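Local coordinates for protein putative 6-pyruvoyl tetrahydrobiopterin synthase (Caenorhabditis elegans, PDB 2G64) that probably catalyses the zinc-dependent conversion of 7,8-dihydroneopterin triphosphate into 6-pyruvoyl tetrahydropterin, with loss of triphosphate, in tetrahydrobiopterin biosynthesis, at residues Arg11-Ser16 / Leu77-Val82; Tyr48-Lys53 / Val125-Thr130; Val104-Phe109 / Phe135-Ser140. The protein carries 1 engineered substitution. One frame throughout, in Å; residues are numbered along the deposited sequence.

Contact 1. Residues Arg11-Ser16 / Leu77-Val82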
loop_
_atom_site.group_PDB
_atom_site.type_symbol
_atom_site.label_atom_id
_atom_site.label_comp_id
_atom_site.label_asym_id
_atom_site.label_seq_id
_atom_site.Cartn_x
_atom_site.Cartn_y
_atom_site.Cartn_z
ATOM N N ARG A 11 -11.798 -3.813 11.348
ATOM C CA ARG A 11 -11.443 -5.029 10.641
ATOM C C ARG A 11 -11.714 -4.797 9.147
ATOM O O ARG A 11 -12.760 -4.256 8.772
ATOM C CB ARG A 11 -12.285 -6.184 11.179
ATOM C CG ARG A 11 -12.247 -7.446 10.325
ATOM C CD ARG A 11 -10.867 -8.042 10.336
ATOM N NE ARG A 11 -10.832 -9.300 9.591
ATOM C CZ ARG A 11 -9.849 -10.186 9.678
ATOM N NH1 ARG A 11 -8.825 -9.951 10.485
ATOM N NH2 ARG A 11 -9.893 -11.305 8.965
ATOM N N VAL A 12 -10.747 -5.170 8.316
ATOM C CA VAL A 12 -10.769 -4.841 6.876
ATOM C C VAL A 12 -10.958 -6.143 6.104
ATOM O O VAL A 12 -10.274 -7.134 6.365
ATOM C CB VAL A 12 -9.433 -4.186 6.412
ATOM C CG1 VAL A 12 -9.481 -3.841 4.894
ATOM C CG2 VAL A 12 -9.092 -2.914 7.262
ATOM N N ASP A 13 -11.896 -6.153 5.166
ATOM C CA ASP A 13 -12.055 -7.309 4.274
ATOM C C ASP A 13 -12.419 -6.717 2.905
ATOM O O ASP A 13 -12.315 -5.509 2.718
ATOM C CB ASP A 13 -13.148 -8.231 4.809
ATOM C CG ASP A 13 -12.967 -9.682 4.391
ATOM O OD1 ASP A 13 -12.535 -9.948 3.249
ATOM O OD2 ASP A 13 -13.274 -10.567 5.213
ATOM N N SER A 14 -12.790 -7.558 1.943
ATOM C CA SER A 14 -13.084 -7.073 0.591
ATOM C C SER A 14 -14.093 -7.991 -0.083
ATOM O O SER A 14 -14.293 -9.131 0.347
ATOM C CB SER A 14 -11.811 -7.053 -0.239
ATOM O OG SER A 14 -11.264 -8.354 -0.304
ATOM N N PHE A 15 -14.720 -7.489 -1.144
ATOM C CA PHE A 15 -15.598 -8.312 -1.989
ATOM C C PHE A 15 -15.549 -7.831 -3.440
ATOM O O PHE A 15 -15.313 -6.661 -3.711
ATOM C CB PHE A 15 -17.038 -8.372 -1.445
ATOM C CG PHE A 15 -17.760 -7.023 -1.390
ATOM C CD1 PHE A 15 -18.616 -6.633 -2.417
ATOM C CD2 PHE A 15 -17.610 -6.173 -0.283
ATOM C CE1 PHE A 15 -19.287 -5.401 -2.370
ATOM C CE2 PHE A 15 -18.268 -4.938 -0.214
ATOM C CZ PHE A 15 -19.120 -4.548 -1.262
ATOM N N SER A 16 -15.743 -8.750 -4.371
ATOM C CA SER A 16 -15.719 -8.386 -5.775
ATOM C C SER A 16 -17.153 -8.415 -6.299
ATOM O O SER A 16 -17.907 -9.351 -6.033
ATOM C CB SER A 16 -14.788 -9.326 -6.547
ATOM O OG SER A 16 -13.442 -9.159 -6.120
ATOM N N LEU A 77 -21.316 -13.235 6.949
ATOM C CA LEU A 77 -22.738 -13.311 6.614
ATOM C C LEU A 77 -23.152 -12.175 5.688
ATOM O O LEU A 77 -23.886 -12.382 4.709
ATOM C CB LEU A 77 -23.573 -13.271 7.883
ATOM C CG LEU A 77 -23.639 -14.562 8.685
ATOM C CD1 LEU A 77 -24.487 -14.319 9.912
ATOM C CD2 LEU A 77 -24.228 -15.706 7.824
ATOM N N VAL A 78 -22.645 -10.976 5.969
ATOM C CA VAL A 78 -22.920 -9.829 5.117
ATOM C C VAL A 78 -22.213 -9.984 3.759
ATOM O O VAL A 78 -22.808 -9.732 2.704
ATOM C CB VAL A 78 -22.492 -8.496 5.802
ATOM C CG1 VAL A 78 -22.869 -7.301 4.951
ATOM C CG2 VAL A 78 -23.113 -8.378 7.217
ATOM N N LEU A 79 -20.943 -10.382 3.792
ATOM C CA LEU A 79 -20.139 -10.489 2.576
ATOM C C LEU A 79 -20.721 -11.542 1.619
ATOM O O LEU A 79 -20.614 -11.417 0.403
ATOM C CB LEU A 79 -18.685 -10.811 2.926
ATOM C CG LEU A 79 -17.889 -9.611 3.459
ATOM C CD1 LEU A 79 -16.608 -10.142 4.136
ATOM C CD2 LEU A 79 -17.554 -8.636 2.333
ATOM N N ASP A 80 -21.357 -12.565 2.179
ATOM C CA ASP A 80 -21.958 -13.633 1.369
ATOM C C ASP A 80 -23.028 -13.070 0.431
ATOM O O ASP A 80 -23.262 -13.606 -0.655
ATOM C CB ASP A 80 -22.629 -14.664 2.285
ATOM C CG ASP A 80 -21.654 -15.668 2.866
ATOM O OD1 ASP A 80 -20.474 -15.703 2.458
ATOM O OD2 ASP A 80 -22.083 -16.416 3.770
ATOM N N THR A 81 -23.694 -12.007 0.876
ATOM C CA THR A 81 -24.745 -11.361 0.089
ATOM C C THR A 81 -24.251 -10.602 -1.154
ATOM O O THR A 81 -25.034 -10.338 -2.076
ATOM C CB THR A 81 -25.624 -10.409 0.935
ATOM O OG1 THR A 81 -24.943 -9.168 1.224
ATOM C CG2 THR A 81 -26.105 -11.084 2.235
ATOM N N VAL A 82 -22.977 -10.219 -1.157
ATOM C CA VAL A 82 -22.449 -9.327 -2.197
ATOM C C VAL A 82 -21.208 -9.873 -2.927
ATOM O O VAL A 82 -20.916 -9.481 -4.056
ATOM C CB VAL A 82 -22.141 -7.914 -1.633
ATOM C CG1 VAL A 82 -23.425 -7.232 -1.190
ATOM C CG2 VAL A 82 -21.165 -7.998 -0.438
#
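The ring of Phe15 carries Val82 over one face: CG2 of Val82 lies 3.6 Å from the ring centroid and 16° off the ring normal, a CH-pi contact shifted toward the CG-CD1 side. The other face turns to the ring of Tyr48 on the next strand, which stacks on it. Leu79 reaches the same ring obliquely, its CD2 at 3.6 Å from Phe15 CD2. The torsion chi1 of 62° sets CG of Phe15 between its own backbone N and carbonyl carbon and lifts the ring off the strand to the end of the helix.

The second flat group is the Asp13 carboxylate. Leu79 splits its two methyls between the groups: while CD2 goes to Phe15, CD1 sits 3.5 Å from Asp13 OD2. The other oxygen is tied locally, since Ser14 N donates to the anti lone pair of Asp13 OD1 at 2.7 Å and 150°, which limits the turning of the carboxylate. Leu79 thus packs partly against a polar group at the less buried end, and Val82 against a buried ring.

Within 77-82, Val78 O takes two donors: Thr81 N at 3.0 Å, and Thr81 OG1 at 2.7 Å in the carbonyl plane. Thr81 OG1 is also bonded to Tyr107 OH of helix 101-115. Met108 of that helix touches Phe15 too, while the side chain of Phe15 lies about 7 Å from that of the zinc ligand His46. Strand 6-19 under the end of helix 68-80 is the helix-on-sheet layer of the tunnelling fold (T-fold) to which this family belongs.

Contact 2. Residues Tyr48-Lys53 / Val125-Thr130; sequences YVWKVK and VTIEET
Two central strands of the subunit's sheet pair here in antiparallel fashion, their short axes 4.6 Å apart and 166° from parallel. Two hydrogen-bonded pairs fix the register: Val49 with Glu128, where the N-H of Glu128 meets Val49 O at 2.9 Å, and Lys51 with Thr126, whose Lys51 N to Thr126 O bond is also 2.9 Å. Each has its reciprocal bond. Trp50 with Ile127 and Val52 with Val125 are the non-hydrogen-bonded pairs between and beyond them.

On the face of Trp50, the side chains meet helices 68-80 and 101-115. Trp50 keeps CG anti to its N (chi1 -173°), which brings the pyrrole edge across to the partner strand: Val125 CG1 lies in the ring plane, 3.4 Å from Trp50 NE1, and Ile127 CD1 comes in obliquely. NE1 is buried against these carbons and has no polar partner in the model. Val52 CG2 lies over one face of the indole. Farther along, Ile127 CG2 abuts the edge of the Tyr48 ring, 3.7 Å from CD1.

The other face, with Val49, Lys51, Thr126 and Glu128, is mostly polar. Extended Lys51 reaches diagonally to Glu128, with NZ 3.4 Å from OE2 in a long, weak salt bridge; a water reinforces it, accepting from Lys51 NZ and donating to Glu128 OE2 at 2.6 Å. With an alanine in place of Glu128, Lys51 would probably lose its charged mate and the water its firm acceptor, leaving the ammonium group free to swing.

After Glu128 the chain turns a corner at Glu129, by similarity part of the charge relay; Ser101 binds its OE2. An apolar face toward the helices and a mostly polar one opposite fit the T-fold, whose helices line the outside of a barrel built by several subunits.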
loop_
_atom_site.group_PDB
_atom_site.type_symbol
_atom_site.label_atom_id
_atom_site.label_comp_id
_atom_site.label_asym_id
_atom_site.label_seq_id
_atom_site.Cartn_x
_atom_site.Cartn_y
_atom_site.Cartn_z
ATOM N N TYR A 48 -14.298 -4.099 -3.840
ATOM C CA TYR A 48 -14.671 -3.125 -2.834
ATOM C C TYR A 48 -13.910 -3.494 -1.558
ATOM O O TYR A 48 -13.936 -4.648 -1.145
ATOM C CB TYR A 48 -16.174 -3.228 -2.567
ATOM C CG TYR A 48 -17.079 -2.690 -3.647
ATOM C CD1 TYR A 48 -17.476 -1.351 -3.643
ATOM C CD2 TYR A 48 -17.593 -3.535 -4.644
ATOM C CE1 TYR A 48 -18.348 -0.842 -4.625
ATOM C CE2 TYR A 48 -18.471 -3.043 -5.612
ATOM C CZ TYR A 48 -18.831 -1.704 -5.607
ATOM O OH TYR A 48 -19.686 -1.243 -6.564
ATOM N N VAL A 49 -13.231 -2.530 -0.946
ATOM C CA VAL A 49 -12.680 -2.776 0.388
ATOM C C VAL A 49 -13.751 -2.380 1.428
ATOM O O VAL A 49 -14.315 -1.282 1.361
ATOM C CB VAL A 49 -11.394 -1.963 0.627
ATOM C CG1 VAL A 49 -10.868 -2.216 2.028
ATOM C CG2 VAL A 49 -10.306 -2.358 -0.405
ATOM N N TRP A 50 -14.016 -3.264 2.373
ATOM C CA TRP A 50 -14.999 -2.972 3.420
ATOM C C TRP A 50 -14.274 -2.876 4.767
ATOM O O TRP A 50 -13.638 -3.835 5.188
ATOM C CB TRP A 50 -15.996 -4.129 3.506
ATOM C CG TRP A 50 -17.151 -3.884 4.432
ATOM C CD1 TRP A 50 -17.703 -2.676 4.764
ATOM C CD2 TRP A 50 -17.919 -4.885 5.122
ATOM N NE1 TRP A 50 -18.786 -2.870 5.634
ATOM C CE2 TRP A 50 -18.941 -4.213 5.852
ATOM C CE3 TRP A 50 -17.863 -6.289 5.172
ATOM C CZ2 TRP A 50 -19.890 -4.901 6.645
ATOM C CZ3 TRP A 50 -18.802 -6.980 5.993
ATOM C CH2 TRP A 50 -19.805 -6.275 6.697
ATOM N N LYS A 51 -14.353 -1.740 5.452
ATOM C CA LYS A 51 -13.764 -1.721 6.804
ATOM C C LYS A 51 -14.876 -1.515 7.821
ATOM O O LYS A 51 -15.711 -0.648 7.650
ATOM C CB LYS A 51 -12.735 -0.599 6.945
ATOM C CG LYS A 51 -11.729 -0.509 5.792
ATOM C CD LYS A 51 -10.680 0.540 6.106
ATOM C CE LYS A 51 -9.623 0.604 4.997
ATOM N NZ LYS A 51 -8.635 1.705 5.277
ATOM N N VAL A 52 -14.849 -2.306 8.879
ATOM C CA VAL A 52 -15.893 -2.286 9.903
ATOM C C VAL A 52 -15.234 -1.833 11.190
ATOM O O VAL A 52 -14.338 -2.511 11.703
ATOM C CB VAL A 52 -16.494 -3.692 10.102
ATOM C CG1 VAL A 52 -17.373 -3.745 11.376
ATOM C CG2 VAL A 52 -17.272 -4.075 8.855
ATOM N N LYS A 53 -15.669 -0.676 11.686
ATOM C CA LYS A 53 -15.049 -0.066 12.857
ATOM C C LYS A 53 -16.019 -0.075 14.046
ATOM O O LYS A 53 -17.165 0.354 13.936
ATOM C CB LYS A 53 -14.606 1.372 12.531
ATOM C CG LYS A 53 -13.761 2.068 13.619
ATOM C CD LYS A 53 -13.280 3.410 13.069
ATOM C CE LYS A 53 -12.381 4.134 14.048
ATOM N NZ LYS A 53 -11.584 5.218 13.400
ATOM N N VAL A 125 -18.777 2.262 9.059
ATOM C CA VAL A 125 -18.410 1.412 7.922
ATOM C C VAL A 125 -17.713 2.273 6.872
ATOM O O VAL A 125 -18.126 3.405 6.608
ATOM C CB VAL A 125 -19.682 0.743 7.304
ATOM C CG1 VAL A 125 -19.482 0.417 5.822
ATOM C CG2 VAL A 125 -20.060 -0.513 8.083
ATOM N N THR A 126 -16.667 1.724 6.272
ATOM C CA THR A 126 -15.986 2.347 5.156
ATOM C C THR A 126 -16.127 1.428 3.938
ATOM O O THR A 126 -15.962 0.216 4.059
ATOM C CB THR A 126 -14.478 2.526 5.480
ATOM O OG1 THR A 126 -14.354 3.362 6.635
ATOM C CG2 THR A 126 -13.738 3.197 4.301
ATOM N N ILE A 127 -16.404 2.016 2.776
ATOM C CA ILE A 127 -16.309 1.287 1.512
ATOM C C ILE A 127 -15.307 2.030 0.637
ATOM O O ILE A 127 -15.455 3.220 0.415
ATOM C CB ILE A 127 -17.682 1.245 0.787
ATOM C CG1 ILE A 127 -18.641 0.272 1.516
ATOM C CG2 ILE A 127 -17.504 0.853 -0.693
ATOM C CD1 ILE A 127 -18.198 -1.205 1.485
ATOM N N GLU A 128 -14.283 1.329 0.159
ATOM C CA GLU A 128 -13.406 1.907 -0.862
ATOM C C GLU A 128 -13.785 1.257 -2.182
ATOM O O GLU A 128 -13.539 0.073 -2.405
ATOM C CB GLU A 128 -11.927 1.681 -0.526
ATOM C CG GLU A 128 -11.536 2.094 0.906
ATOM C CD GLU A 128 -10.041 2.057 1.190
ATOM O OE1 GLU A 128 -9.290 1.416 0.424
ATOM O OE2 GLU A 128 -9.621 2.669 2.202
ATOM N N GLU A 129 -14.410 2.038 -3.038
ATOM C CA GLU A 129 -14.829 1.577 -4.347
ATOM C C GLU A 129 -13.609 1.319 -5.240
ATOM O O GLU A 129 -13.575 0.337 -5.981
ATOM C CB GLU A 129 -15.710 2.666 -4.920
ATOM C CG GLU A 129 -16.077 2.559 -6.341
ATOM C CD GLU A 129 -16.690 3.868 -6.780
ATOM O OE1 GLU A 129 -15.992 4.655 -7.447
ATOM O OE2 GLU A 129 -17.842 4.136 -6.386
ATOM N N THR A 130 -12.631 2.222 -5.159
ATOM C CA THR A 130 -11.270 1.999 -5.646
ATOM C C THR A 130 -10.345 2.621 -4.602
ATOM O O THR A 130 -10.810 3.260 -3.659
ATOM C CB THR A 130 -11.011 2.710 -6.990
ATOM O OG1 THR A 130 -10.877 4.105 -6.754
ATOM C CG2 THR A 130 -12.165 2.460 -7.996
HETATM O O HOH W 1 -14.610 1.939 8.932
HETATM O O HOH W 2 -10.118 4.199 4.268
#

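Contact 3. Residues Val104-Phe109 / Phe135-Ser140; sequences VAIYMF and FTYKGS. Engineered in segment 135-140: Ser140 (natural residue Cys).
One aromatic pair joins the segments: Tyr137 and Phe109 form a T-shaped pair, the edge of Tyr137 directed at the face of Phe109, with centroids 5.0 Å apart and planes at 74°. The nearest approach is Tyr137 CD2 to Phe109 CG, 3.6 Å. Phe109 CB lies in the plane of the tyrosine ring, so the base of the phenylalanine side chain meets that edge as well. Tyr137 holds CG anti to its backbone N, which carries the ring off the strand and over the helix.

A CH-pi contact covers one face of the same ring. Ile106 CG1 stands 3.7 Å from the Tyr137 centroid and only 2° off the normal, almost exactly over the centre. On the opposite face the chain folds back: Gly139 N lies 3.3 Å above the ring plane, again over its centre. The tyrosine is therefore gripped on both faces and at one edge.

Backbone packing completes the contact. Gly139 CA rests 3.5 Å from Phe109 CE2. A CB at Gly139 would fall 2.8 Å from Phe109 CZ, a clash, and the positive phi would also press it on the preceding carbonyl oxygen; both observations favour glycine. Ala105 CB, 4.2 Å from Tyr137 CB, lets helix and strand approach closely.

The helix and strand axes are 7.8 Å apart and cross at -41°. Helix 101-115 thus lies on the edge strand 133-137 of its own subunit, with Phe109 also touching Leu122 and Val125 of strand 122-128. Beyond that edge, Phe135 to Tyr137 pair with an antiparallel strand of a neighbouring subunit, which carries the sheet onward.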
loop_
_atom_site.group_PDB
_atom_site.type_symbol
_atom_site.label_atom_id
_atom_site.label_comp_id
_atom_site.label_asym_id
_atom_site.label_seq_id
_atom_site.Cartn_x
_atom_site.Cartn_y
_atom_site.Cartn_z
ATOM N N VAL A 104 -24.025 1.673 -0.980
ATOM C CA VAL A 104 -23.409 0.400 -0.589
ATOM C C VAL A 104 -22.940 0.497 0.864
ATOM O O VAL A 104 -23.130 -0.417 1.648
ATOM C CB VAL A 104 -22.227 0.015 -1.528
ATOM C CG1 VAL A 104 -21.530 -1.268 -1.039
ATOM C CG2 VAL A 104 -22.745 -0.186 -2.989
ATOM N N ALA A 105 -22.340 1.630 1.228
ATOM C CA ALA A 105 -21.857 1.787 2.604
ATOM C C ALA A 105 -23.033 1.671 3.582
ATOM O O ALA A 105 -22.940 1.024 4.633
ATOM C CB ALA A 105 -21.162 3.121 2.745
ATOM N N ILE A 106 -24.147 2.291 3.219
ATOM C CA ILE A 106 -25.343 2.254 4.052
ATOM C C ILE A 106 -25.881 0.820 4.144
ATOM O O ILE A 106 -26.169 0.312 5.235
ATOM C CB ILE A 106 -26.450 3.251 3.545
ATOM C CG1 ILE A 106 -25.982 4.705 3.687
ATOM C CG2 ILE A 106 -27.766 3.059 4.338
ATOM C CD1 ILE A 106 -26.856 5.706 2.925
ATOM N N TYR A 107 -26.008 0.168 2.993
ATOM C CA TYR A 107 -26.432 -1.226 2.938
ATOM C C TYR A 107 -25.602 -2.123 3.851
ATOM O O TYR A 107 -26.148 -2.878 4.646
ATOM C CB TYR A 107 -26.423 -1.752 1.477
ATOM C CG TYR A 107 -26.597 -3.246 1.436
ATOM C CD1 TYR A 107 -27.861 -3.823 1.584
ATOM C CD2 TYR A 107 -25.492 -4.087 1.301
ATOM C CE1 TYR A 107 -28.007 -5.207 1.570
ATOM C CE2 TYR A 107 -25.635 -5.448 1.277
ATOM C CZ TYR A 107 -26.890 -6.006 1.430
ATOM O OH TYR A 107 -27.017 -7.378 1.414
ATOM N N MET A 108 -24.274 -2.040 3.756
ATOM C CA MET A 108 -23.408 -2.940 4.505
ATOM C C MET A 108 -23.494 -2.651 6.012
ATOM O O MET A 108 -23.526 -3.568 6.823
ATOM C CB MET A 108 -21.960 -2.829 4.031
ATOM C CG MET A 108 -21.791 -3.182 2.544
ATOM S SD MET A 108 -22.020 -4.930 2.156
ATOM C CE MET A 108 -20.487 -5.640 2.809
ATOM N N PHE A 109 -23.505 -1.374 6.361
ATOM C CA PHE A 109 -23.705 -0.952 7.757
ATOM C C PHE A 109 -25.005 -1.553 8.307
ATOM O O PHE A 109 -25.018 -2.178 9.371
ATOM C CB PHE A 109 -23.766 0.571 7.808
ATOM C CG PHE A 109 -23.820 1.151 9.196
ATOM C CD1 PHE A 109 -22.664 1.582 9.827
ATOM C CD2 PHE A 109 -25.042 1.285 9.861
ATOM C CE1 PHE A 109 -22.717 2.149 11.115
ATOM C CE2 PHE A 109 -25.106 1.850 11.138
ATOM C CZ PHE A 109 -23.933 2.281 11.763
ATOM N N PHE A 135 -15.691 5.969 0.889
ATOM C CA PHE A 135 -16.968 6.407 1.499
ATOM C C PHE A 135 -17.148 5.875 2.913
ATOM O O PHE A 135 -16.778 4.723 3.201
ATOM C CB PHE A 135 -18.129 5.934 0.626
ATOM C CG PHE A 135 -17.981 6.367 -0.801
ATOM C CD1 PHE A 135 -18.640 7.493 -1.263
ATOM C CD2 PHE A 135 -17.119 5.683 -1.660
ATOM C CE1 PHE A 135 -18.469 7.940 -2.578
ATOM C CE2 PHE A 135 -16.939 6.131 -2.985
ATOM C CZ PHE A 135 -17.621 7.257 -3.432
ATOM N N THR A 136 -17.739 6.694 3.793
ATOM C CA THR A 136 -17.980 6.216 5.151
ATOM C C THR A 136 -19.369 6.584 5.612
ATOM O O THR A 136 -19.979 7.552 5.125
ATOM C CB THR A 136 -16.941 6.718 6.173
ATOM O OG1 THR A 136 -17.257 8.053 6.591
ATOM C CG2 THR A 136 -15.488 6.630 5.601
ATOM N N TYR A 137 -19.854 5.809 6.559
ATOM C CA TYR A 137 -21.221 5.981 7.051
ATOM C C TYR A 137 -21.223 5.564 8.512
ATOM O O TYR A 137 -20.608 4.552 8.869
ATOM C CB TYR A 137 -22.187 5.119 6.255
ATOM C CG TYR A 137 -23.621 5.235 6.721
ATOM C CD1 TYR A 137 -24.262 6.464 6.747
ATOM C CD2 TYR A 137 -24.324 4.104 7.143
ATOM C CE1 TYR A 137 -25.596 6.566 7.186
ATOM C CE2 TYR A 137 -25.630 4.190 7.569
ATOM C CZ TYR A 137 -26.263 5.421 7.575
ATOM O OH TYR A 137 -27.563 5.504 7.984
ATOM N N LYS A 138 -21.878 6.373 9.346
ATOM C CA LYS A 138 -21.960 6.106 10.789
ATOM C C LYS A 138 -23.375 5.855 11.311
ATOM O O LYS A 138 -23.605 5.801 12.530
ATOM C CB LYS A 138 -21.322 7.235 11.601
ATOM C CG LYS A 138 -19.809 7.338 11.470
ATOM C CD LYS A 138 -19.343 8.631 12.147
ATOM C CE LYS A 138 -17.853 8.667 12.345
ATOM N NZ LYS A 138 -17.489 9.714 13.373
ATOM N N GLY A 139 -24.314 5.689 10.397
ATOM C CA GLY A 139 -25.680 5.324 10.780
ATOM C C GLY A 139 -26.513 6.564 11.059
ATOM O O GLY A 139 -26.078 7.688 10.809
ATOM N N SER A 140 -27.716 6.351 11.582
ATOM C CA SER A 140 -28.572 7.445 12.031
ATOM C C SER A 140 -28.108 7.980 13.386
ATOM O O SER A 140 -27.139 7.496 13.977
ATOM C CB SER A 140 -30.026 6.975 12.132
ATOM O OG SER A 140 -30.558 6.672 10.853
ATOM O OXT SER A 140 -28.702 8.908 13.930
#

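Overall arrangement
All three contacts are partly buried and share one sheet, but differ in chemistry. Contact 2 joins strand to strand at its middle and is the one built on backbone hydrogen bonds, with a salt bridge on the mostly polar face; contacts 1 and 3 set helices on the sheet through apolar and aromatic side chains. Segment 11-16 bonds to 48-53 through Phe15 O and Tyr48 N, and 125-130 to 135-140 through Ile127 N and Phe135 O. Met108 of 104-109 touches Phe15, Val78 and Trp50, linking the three between the helices and the sheet. Contact 2 lies nearest the active site, through Tyr48 and Glu129, contact 1 near it, and contact 3 farther off, on an outermost strand joined by another subunit.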